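Local coordinates for extracellular solute-binding protein (Bordetella parapertussis, PDB 3PU5) that probably binds a small solute, perhaps a polyamine, outside the cytoplasmic membrane and hands it to an import system, at residues 125-128 / 129-133; 147-150 / 151-154. All coordinates share one frame; numbering follows the deposited sequence.

Both contacts are local, a helix N-cap and a beta turn, and lie in the same lobe of a two-lobed periplasmic-binding-protein fold, with centres about 20 Å apart and nearest atoms about 5 Å apart without touching. Contact 1 comes first, where the loop after strand 111-117 enters helix 129-138. The chain then runs through strand 145-148, which pairs in parallel with strand 188-192, and contact 2 turns it off that strand toward helix 156-167. That helix is a shared neighbour, packed against W129 and K130 near one end and against L150 near the other. One contact therefore starts a helix and the other ends a strand, so together they bracket a helix-to-strand passage of the lobe.

Contact 1. Residues 125-128 / 129-133; sequences GVKS and WKEFV
S128 OG accepts from E131 N at 2.8 Å, which makes S128 the N-cap of helix 129-138. Its hydroxyl sits between its own N and carbonyl carbon (chi1 68°), a position from which a short serine can turn back over the first turn. S128 O meanwhile accepts from F132 N at 3.0 Å, almost straight at 172°, as the first i to i+4 bond of the helix. E131 answers from the helix side: its extended chain, with CG anti to N (chi1 -177°), reaches back so that OE1 accepts from K127 N at 2.8 Å. The N-H comes in from above the carboxylate plane. A classical capping box would use the N-H of the cap residue itself; here the glutamate bonds one residue earlier. V126 lies against the carboxylate, its CB 3.6 Å from E131 CD, while its CG2 faces F132 CB. Farther out, R135 makes a salt bridge with E131 OE2, and E235 accepts from W129 N and K130 N. W129 NE1 is held by G236 O. Three N-H groups of the opening turn thus find side-chain acceptors, and the two glutamates probably interact favourably with the positive end of the helix dipole.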
loop_
_atom_site.group_PDB
_atom_site.type_symbol
_atom_site.label_atom_id
_atom_site.label_comp_id
_atom_site.label_asym_id
_atom_site.label_seq_id
_atom_site.Cartn_x
_atom_site.Cartn_y
_atom_site.Cartn_z
ATOM N N GLY A 125 10.214 -0.883 -22.526
ATOM C CA GLY A 125 10.480 -0.594 -21.133
ATOM C C GLY A 125 11.596 -1.453 -20.582
ATOM O O GLY A 125 12.587 -1.711 -21.267
ATOM N N VAL A 126 11.432 -1.868 -19.329
ATOM C CA VAL A 126 12.375 -2.733 -18.633
ATOM C C VAL A 126 11.548 -3.846 -18.001
ATOM O O VAL A 126 10.331 -3.735 -17.948
ATOM C CB VAL A 126 13.139 -1.969 -17.528
ATOM C CG1 VAL A 126 13.866 -0.789 -18.113
ATOM C CG2 VAL A 126 12.182 -1.519 -16.426
ATOM N N LYS A 127 12.187 -4.914 -17.530
ATOM C CA LYS A 127 11.441 -6.039 -16.970
ATOM C C LYS A 127 11.656 -6.220 -15.478
ATOM O O LYS A 127 10.901 -6.947 -14.821
ATOM C CB LYS A 127 11.808 -7.339 -17.686
ATOM C CG LYS A 127 11.282 -7.442 -19.108
ATOM C CD LYS A 127 11.853 -8.677 -19.794
ATOM C CE LYS A 127 11.104 -9.007 -21.077
ATOM N NZ LYS A 127 11.600 -10.288 -21.665
ATOM N N SER A 128 12.688 -5.573 -14.945
ATOM C CA SER A 128 13.073 -5.781 -13.556
ATOM C C SER A 128 13.628 -4.515 -12.912
ATOM O O SER A 128 14.047 -3.586 -13.607
ATOM C CB SER A 128 14.120 -6.887 -13.461
ATOM O OG SER A 128 15.338 -6.458 -14.045
ATOM N N TRP A 129 13.626 -4.494 -11.580
ATOM C CA TRP A 129 14.282 -3.435 -10.817
ATOM C C TRP A 129 15.766 -3.388 -11.161
ATOM O O TRP A 129 16.382 -2.315 -11.234
ATOM C CB TRP A 129 14.154 -3.711 -9.318
ATOM C CG TRP A 129 12.764 -3.544 -8.758
ATOM C CD1 TRP A 129 11.931 -4.532 -8.285
ATOM C CD2 TRP A 129 12.058 -2.312 -8.597
ATOM N NE1 TRP A 129 10.748 -3.977 -7.839
ATOM C CE2 TRP A 129 10.800 -2.617 -8.028
ATOM C CE3 TRP A 129 12.367 -0.973 -8.880
ATOM C CZ2 TRP A 129 9.851 -1.632 -7.741
ATOM C CZ3 TRP A 129 11.426 0.001 -8.599
ATOM C CH2 TRP A 129 10.181 -0.333 -8.031
ATOM N N LYS A 130 16.350 -4.571 -11.327
ATOM C CA LYS A 130 17.769 -4.683 -11.635
ATOM C C LYS A 130 18.068 -4.045 -12.995
ATOM O O LYS A 130 19.042 -3.302 -13.144
ATOM C CB LYS A 130 18.199 -6.158 -11.604
ATOM C CG LYS A 130 19.672 -6.394 -11.885
ATOM C CD LYS A 130 20.034 -7.863 -11.674
ATOM C CE LYS A 130 19.873 -8.270 -10.206
ATOM N NZ LYS A 130 19.599 -9.737 -10.023
ATOM N N GLU A 131 17.226 -4.331 -13.984
ATOM C CA GLU A 131 17.398 -3.740 -15.310
ATOM C C GLU A 131 17.239 -2.217 -15.225
ATOM O O GLU A 131 18.041 -1.462 -15.766
ATOM C CB GLU A 131 16.384 -4.321 -16.289
ATOM C CG GLU A 131 16.549 -3.800 -17.693
ATOM C CD GLU A 131 15.562 -4.397 -18.674
ATOM O OE1 GLU A 131 14.859 -5.366 -18.310
ATOM O OE2 GLU A 131 15.490 -3.887 -19.813
ATOM N N PHE A 132 16.190 -1.774 -14.539
ATOM C CA PHE A 132 15.975 -0.351 -14.288
ATOM C C PHE A 132 17.223 0.319 -13.709
ATOM O O PHE A 132 17.667 1.365 -14.189
ATOM C CB PHE A 132 14.789 -0.177 -13.332
ATOM C CG PHE A 132 14.600 1.232 -12.844
ATOM C CD1 PHE A 132 14.513 2.281 -13.740
ATOM C CD2 PHE A 132 14.496 1.504 -11.484
ATOM C CE1 PHE A 132 14.333 3.588 -13.288
ATOM C CE2 PHE A 132 14.316 2.807 -11.027
ATOM C CZ PHE A 132 14.231 3.848 -11.932
ATOM N N VAL A 133 17.782 -0.279 -12.664
ATOM C CA VAL A 133 18.983 0.265 -12.032
ATOM C C VAL A 133 20.192 0.286 -12.978
ATOM O O VAL A 133 20.820 1.322 -13.176
ATOM C CB VAL A 133 19.356 -0.513 -10.745
ATOM C CG1 VAL A 133 20.706 -0.035 -10.200
ATOM C CG2 VAL A 133 18.265 -0.369 -9.701
#

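Contact 2. Residues 147-150 / 151-154; sequences FNNL and SSNV
N149 and S152 face each other across a tight turn, the asparagine OD1 lying 2.9 Å from the serine OG. This is a likely hydrogen bond, though the serine proton has a second acceptor in reach. N149 holds CG anti to its N (chi1 -174°), while S152 carries OG beside its own N (chi1 -66°), and these torsions bring the two short polar groups together alongside the backbone. In the backbone, S152 N donates to N149 O at 3.2 Å; with L150 and S151 at the corners this is a type I beta turn. V154 CG2 rests 3.7 Å from the same N149 O. Two waters complete the loop. One donates to N149 O at 2.8 Å and accepts from V154 N, and the other donates to L150 O at 2.7 Å and accepts from N153 N. N153 takes a left-handed backbone conformation (phi 53°), which asparagine tolerates better than most residues. L150, apolar at a buried corner of the turn, packs on L315, L316 and W319 of helix 305-322 and on A157 of helix 156-167. On the strand side, N149 continues the backbone pairing with F192 of strand 188-192, and F147 packs on P211 of strand 209-213.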
loop_
_atom_site.group_PDB
_atom_site.type_symbol
_atom_site.label_atom_id
_atom_site.label_comp_id
_atom_site.label_asym_id
_atom_site.label_seq_id
_atom_site.Cartn_x
_atom_site.Cartn_y
_atom_site.Cartn_z
ATOM N N PHE A 147 12.711 9.526 -8.909
ATOM C CA PHE A 147 12.747 8.548 -7.821
ATOM C C PHE A 147 12.052 9.098 -6.573
ATOM O O PHE A 147 12.036 10.302 -6.360
ATOM C CB PHE A 147 14.199 8.173 -7.484
ATOM C CG PHE A 147 14.323 6.965 -6.592
ATOM C CD1 PHE A 147 14.312 7.102 -5.213
ATOM C CD2 PHE A 147 14.428 5.684 -7.140
ATOM C CE1 PHE A 147 14.403 5.986 -4.384
ATOM C CE2 PHE A 147 14.524 4.558 -6.317
ATOM C CZ PHE A 147 14.517 4.713 -4.938
ATOM N N ASN A 148 11.476 8.215 -5.759
ATOM C CA ASN A 148 10.772 8.621 -4.536
ATOM C C ASN A 148 11.669 9.409 -3.575
ATOM O O ASN A 148 12.751 8.938 -3.208
ATOM C CB ASN A 148 10.260 7.389 -3.762
ATOM C CG ASN A 148 9.583 6.351 -4.647
ATOM O OD1 ASN A 148 8.477 5.888 -4.336
ATOM N ND2 ASN A 148 10.256 5.943 -5.720
ATOM N N ASN A 149 11.227 10.584 -3.142
ATOM C CA ASN A 149 11.951 11.284 -2.083
ATOM C C ASN A 149 11.765 10.573 -0.753
ATOM O O ASN A 149 10.629 10.383 -0.317
ATOM C CB ASN A 149 11.492 12.733 -1.949
ATOM C CG ASN A 149 12.336 13.509 -0.948
ATOM O OD1 ASN A 149 11.817 14.210 -0.088
ATOM N ND2 ASN A 149 13.644 13.361 -1.051
ATOM N N LEU A 150 12.864 10.182 -0.107
ATOM C CA LEU A 150 12.772 9.438 1.158
ATOM C C LEU A 150 11.919 10.151 2.221
ATOM O O LEU A 150 11.070 9.534 2.868
ATOM C CB LEU A 150 14.159 9.091 1.719
ATOM C CG LEU A 150 14.096 8.181 2.951
ATOM C CD1 LEU A 150 13.228 6.972 2.652
ATOM C CD2 LEU A 150 15.472 7.746 3.442
ATOM N N SER A 151 12.120 11.453 2.377
ATOM C CA SER A 151 11.437 12.222 3.419
ATOM C C SER A 151 9.967 12.536 3.157
ATOM O O SER A 151 9.341 13.227 3.958
ATOM C CB SER A 151 12.165 13.552 3.645
ATOM O OG SER A 151 13.529 13.320 3.932
ATOM N N SER A 152 9.403 12.053 2.056
ATOM C CA SER A 152 8.081 12.526 1.664
ATOM C C SER A 152 6.925 11.552 1.906
ATOM O O SER A 152 5.794 11.813 1.503
ATOM C CB SER A 152 8.099 12.992 0.207
ATOM O OG SER A 152 8.930 14.131 0.059
ATOM N N ASN A 153 7.207 10.443 2.574
ATOM C CA ASN A 153 6.188 9.428 2.818
ATOM C C ASN A 153 5.482 8.996 1.526
ATOM O O ASN A 153 4.242 8.929 1.464
ATOM C CB ASN A 153 5.158 9.900 3.863
ATOM C CG ASN A 153 4.188 8.792 4.264
ATOM O OD1 ASN A 153 4.596 7.748 4.789
ATOM N ND2 ASN A 153 2.897 9.009 4.002
ATOM N N VAL A 154 6.280 8.713 0.498
ATOM C CA VAL A 154 5.753 8.207 -0.759
ATOM C C VAL A 154 6.390 6.851 -1.088
ATOM O O VAL A 154 6.690 6.553 -2.245
ATOM C CB VAL A 154 5.922 9.220 -1.909
ATOM C CG1 VAL A 154 4.902 10.329 -1.770
ATOM C CG2 VAL A 154 7.332 9.796 -1.934
HETATM O O HOH W 1 9.188 8.183 0.610
HETATM O O HOH W 2 8.938 9.260 4.519
#